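Local coordinates for protein SPD1 nuclease (Streptococcus pyogenes, PDB 2XGR) that probably hydrolyses DNA as a secreted, prophage-encoded endonuclease of the non-specific DNA/RNA endonuclease family, at residues L122-F127 with L179-P185. Sequence-based numbering, arbitrary orientation. Where two conformers were deposited one is given.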
loop_
_atom_site.group_PDB
_atom_site.type_symbol
_atom_site.label_atom_id
_atom_site.label_comp_id
_atom_site.label_asym_id
_atom_site.label_seq_id
_atom_site.Cartn_x
_atom_site.Cartn_y
_atom_site.Cartn_z
ATOM N N LEU A 122 5.723 1.808 -3.367
ATOM C CA LEU A 122 4.324 2.193 -3.107
ATOM C C LEU A 122 3.515 0.886 -2.848
ATOM O O LEU A 122 3.199 0.596 -1.711
ATOM C CB LEU A 122 3.739 2.999 -4.276
ATOM C CG LEU A 122 4.456 4.399 -4.454
ATOM C CD1 LEU A 122 3.825 5.107 -5.745
ATOM C CD2 LEU A 122 4.155 5.310 -3.233
ATOM N N VAL A 123 3.289 0.085 -3.885
ATOM C CA VAL A 123 2.726 -1.256 -3.674
ATOM C C VAL A 123 3.894 -2.223 -3.334
ATOM O O VAL A 123 4.860 -2.291 -4.085
ATOM C CB VAL A 123 1.947 -1.724 -4.904
ATOM C CG1 VAL A 123 1.618 -3.256 -4.784
ATOM C CG2 VAL A 123 0.599 -0.981 -5.008
ATOM N N GLY A 124 3.873 -2.869 -2.150
ATOM C CA GLY A 124 5.021 -3.712 -1.777
ATOM C C GLY A 124 5.350 -4.800 -2.794
ATOM O O GLY A 124 4.481 -5.355 -3.533
ATOM N N TYR A 125 6.615 -5.207 -2.715
ATOM C CA TYR A 125 7.149 -6.132 -3.720
ATOM C C TYR A 125 6.378 -7.425 -3.897
ATOM O O TYR A 125 6.149 -7.843 -5.043
ATOM C CB TYR A 125 8.623 -6.487 -3.299
ATOM C CG TYR A 125 9.262 -7.378 -4.302
ATOM C CD1 TYR A 125 9.657 -6.908 -5.552
ATOM C CD2 TYR A 125 9.353 -8.727 -4.054
ATOM C CE1 TYR A 125 10.284 -7.743 -6.491
ATOM C CE2 TYR A 125 9.999 -9.581 -4.982
ATOM C CZ TYR A 125 10.382 -9.087 -6.211
ATOM O OH TYR A 125 10.975 -9.929 -7.143
ATOM N N GLN A 126 6.005 -8.108 -2.807
ATOM C CA GLN A 126 5.443 -9.449 -3.005
ATOM C C GLN A 126 4.055 -9.374 -3.615
ATOM O O GLN A 126 3.519 -10.368 -4.101
ATOM C CB GLN A 126 5.397 -10.236 -1.694
ATOM C CG GLN A 126 6.775 -10.566 -1.135
ATOM C CD GLN A 126 6.747 -11.740 -0.186
ATOM O OE1 GLN A 126 7.739 -12.513 -0.089
ATOM N NE2 GLN A 126 5.698 -11.862 0.552
ATOM N N PHE A 127 3.483 -8.172 -3.706
ATOM C CA PHE A 127 2.227 -8.057 -4.431
ATOM C C PHE A 127 2.513 -7.847 -5.887
ATOM O O PHE A 127 1.894 -8.466 -6.733
ATOM C CB PHE A 127 1.351 -6.886 -3.926
ATOM C CG PHE A 127 0.819 -7.083 -2.523
ATOM C CD1 PHE A 127 0.576 -8.389 -2.004
ATOM C CD2 PHE A 127 0.490 -6.001 -1.744
ATOM C CE1 PHE A 127 0.025 -8.590 -0.698
ATOM C CE2 PHE A 127 -0.025 -6.179 -0.425
ATOM C CZ PHE A 127 -0.287 -7.463 0.084
ATOM N N LEU A 179 -7.886 -8.731 -4.029
ATOM C CA LEU A 179 -7.587 -7.485 -3.302
ATOM C C LEU A 179 -7.410 -6.387 -4.325
ATOM O O LEU A 179 -6.616 -6.541 -5.295
ATOM C CB LEU A 179 -6.285 -7.706 -2.543
ATOM C CG LEU A 179 -5.685 -6.393 -1.944
ATOM C CD1 LEU A 179 -6.667 -5.734 -0.886
ATOM C CD2 LEU A 179 -4.281 -6.676 -1.317
ATOM N N ASP A 180 -8.106 -5.261 -4.130
ATOM C CA ASP A 180 -7.829 -4.083 -4.938
ATOM C C ASP A 180 -7.111 -3.154 -3.973
ATOM O O ASP A 180 -7.643 -2.777 -2.908
ATOM C CB ASP A 180 -9.165 -3.462 -5.447
ATOM C CG ASP A 180 -8.944 -2.195 -6.268
ATOM O OD1 ASP A 180 -8.543 -1.178 -5.698
ATOM O OD2 ASP A 180 -9.109 -2.277 -7.521
ATOM N N TYR A 181 -5.910 -2.699 -4.355
ATOM C CA TYR A 181 -5.096 -1.986 -3.412
ATOM C C TYR A 181 -4.349 -0.862 -4.149
ATOM O O TYR A 181 -3.625 -1.109 -5.120
ATOM C CB TYR A 181 -4.082 -3.016 -2.797
ATOM C CG TYR A 181 -2.988 -2.461 -1.884
ATOM C CD1 TYR A 181 -3.255 -1.484 -0.886
ATOM C CD2 TYR A 181 -1.673 -2.883 -2.021
ATOM C CE1 TYR A 181 -2.215 -1.002 -0.046
ATOM C CE2 TYR A 181 -0.615 -2.387 -1.196
ATOM C CZ TYR A 181 -0.921 -1.457 -0.206
ATOM O OH TYR A 181 0.093 -1.036 0.615
ATOM N N LYS A 182 -4.543 0.379 -3.683
ATOM C CA LYS A 182 -3.946 1.539 -4.352
ATOM C C LYS A 182 -3.113 2.267 -3.311
ATOM O O LYS A 182 -3.587 2.480 -2.177
ATOM C CB LYS A 182 -5.076 2.458 -4.867
ATOM C CG LYS A 182 -4.458 3.595 -5.719
ATOM C CD LYS A 182 -5.568 4.616 -6.154
ATOM C CE LYS A 182 -4.963 5.686 -7.059
ATOM N NZ LYS A 182 -6.114 6.616 -7.402
ATOM N N VAL A 183 -1.875 2.615 -3.674
ATOM C CA VAL A 183 -0.997 3.375 -2.785
ATOM C C VAL A 183 -0.668 4.697 -3.485
ATOM O O VAL A 183 -0.158 4.737 -4.612
ATOM C CB VAL A 183 0.297 2.558 -2.445
ATOM C CG1 VAL A 183 1.215 3.408 -1.506
ATOM C CG2 VAL A 183 -0.137 1.196 -1.782
ATOM N N THR A 184 -1.019 5.789 -2.816
ATOM C CA THR A 184 -0.842 7.170 -3.425
ATOM C C THR A 184 -0.004 8.067 -2.533
ATOM O O THR A 184 -0.389 8.316 -1.350
ATOM C CB THR A 184 -2.240 7.849 -3.617
ATOM O OG1 THR A 184 -3.157 6.995 -4.321
ATOM C CG2 THR A 184 -2.114 9.233 -4.287
ATOM N N PRO A 185 1.146 8.546 -3.041
ATOM C CA PRO A 185 1.957 9.481 -2.267
ATOM C C PRO A 185 1.290 10.856 -2.346
ATOM O O PRO A 185 0.736 11.194 -3.410
ATOM C CB PRO A 185 3.326 9.436 -2.963
ATOM C CG PRO A 185 3.032 9.088 -4.458
ATOM C CD PRO A 185 1.761 8.159 -4.322
#
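Tyr181 throws its ring across toward Phe127 because CG stands opposite the backbone N (chi1 173°), while Phe127 turns CG away from its own carbonyl carbon (chi1 -67°) and brings the CD2–CE2 side of its ring to meet it. The two rings lie nearly perpendicular, planes at 84°, in an oblique pairing: Phe127 CD2 comes within 3.8 Å of Tyr181 CD2. The CD2 methyl of Leu179 approaches the rim of the Phe127 ring obliquely, 4.3 Å from Phe127 CZ.

Further along the strand, both methyls of Val183 abut the carbonyl oxygen of Leu122, CG1 and CG2 each 3.4 Å from Leu122 O. The Leu122 side chain runs past that valine and ends against the proline ring, its CD2 being 3.9 Å from Pro185 CD. Between the Phe127–Tyr181 ring pair and the Leu122–Val183 contact, Val123 offers CG2 to Val183 CG2 at 4.0 Å and, more loosely, to the tyrosine ring.

Residues 122-127 begin the connection between the antiparallel strands 119-121 and 137-139, which with helix 142-146 are consistent with the beta-beta-alpha core of the His-Me finger nucleases. The contact seats this connection, with Gly124 as N-cap of helix 125-128, against alternate residues of strand 178-186, an inner member of the large antiparallel sheet. Helix 160-173 adds the polar tie: Glu164 OE1 is hydrogen-bonded to both Tyr181 OH and Gly124 N, joining strand and helix start through one carboxylate oxygen. The N-H of Val123 is engaged by Asn136 OD1.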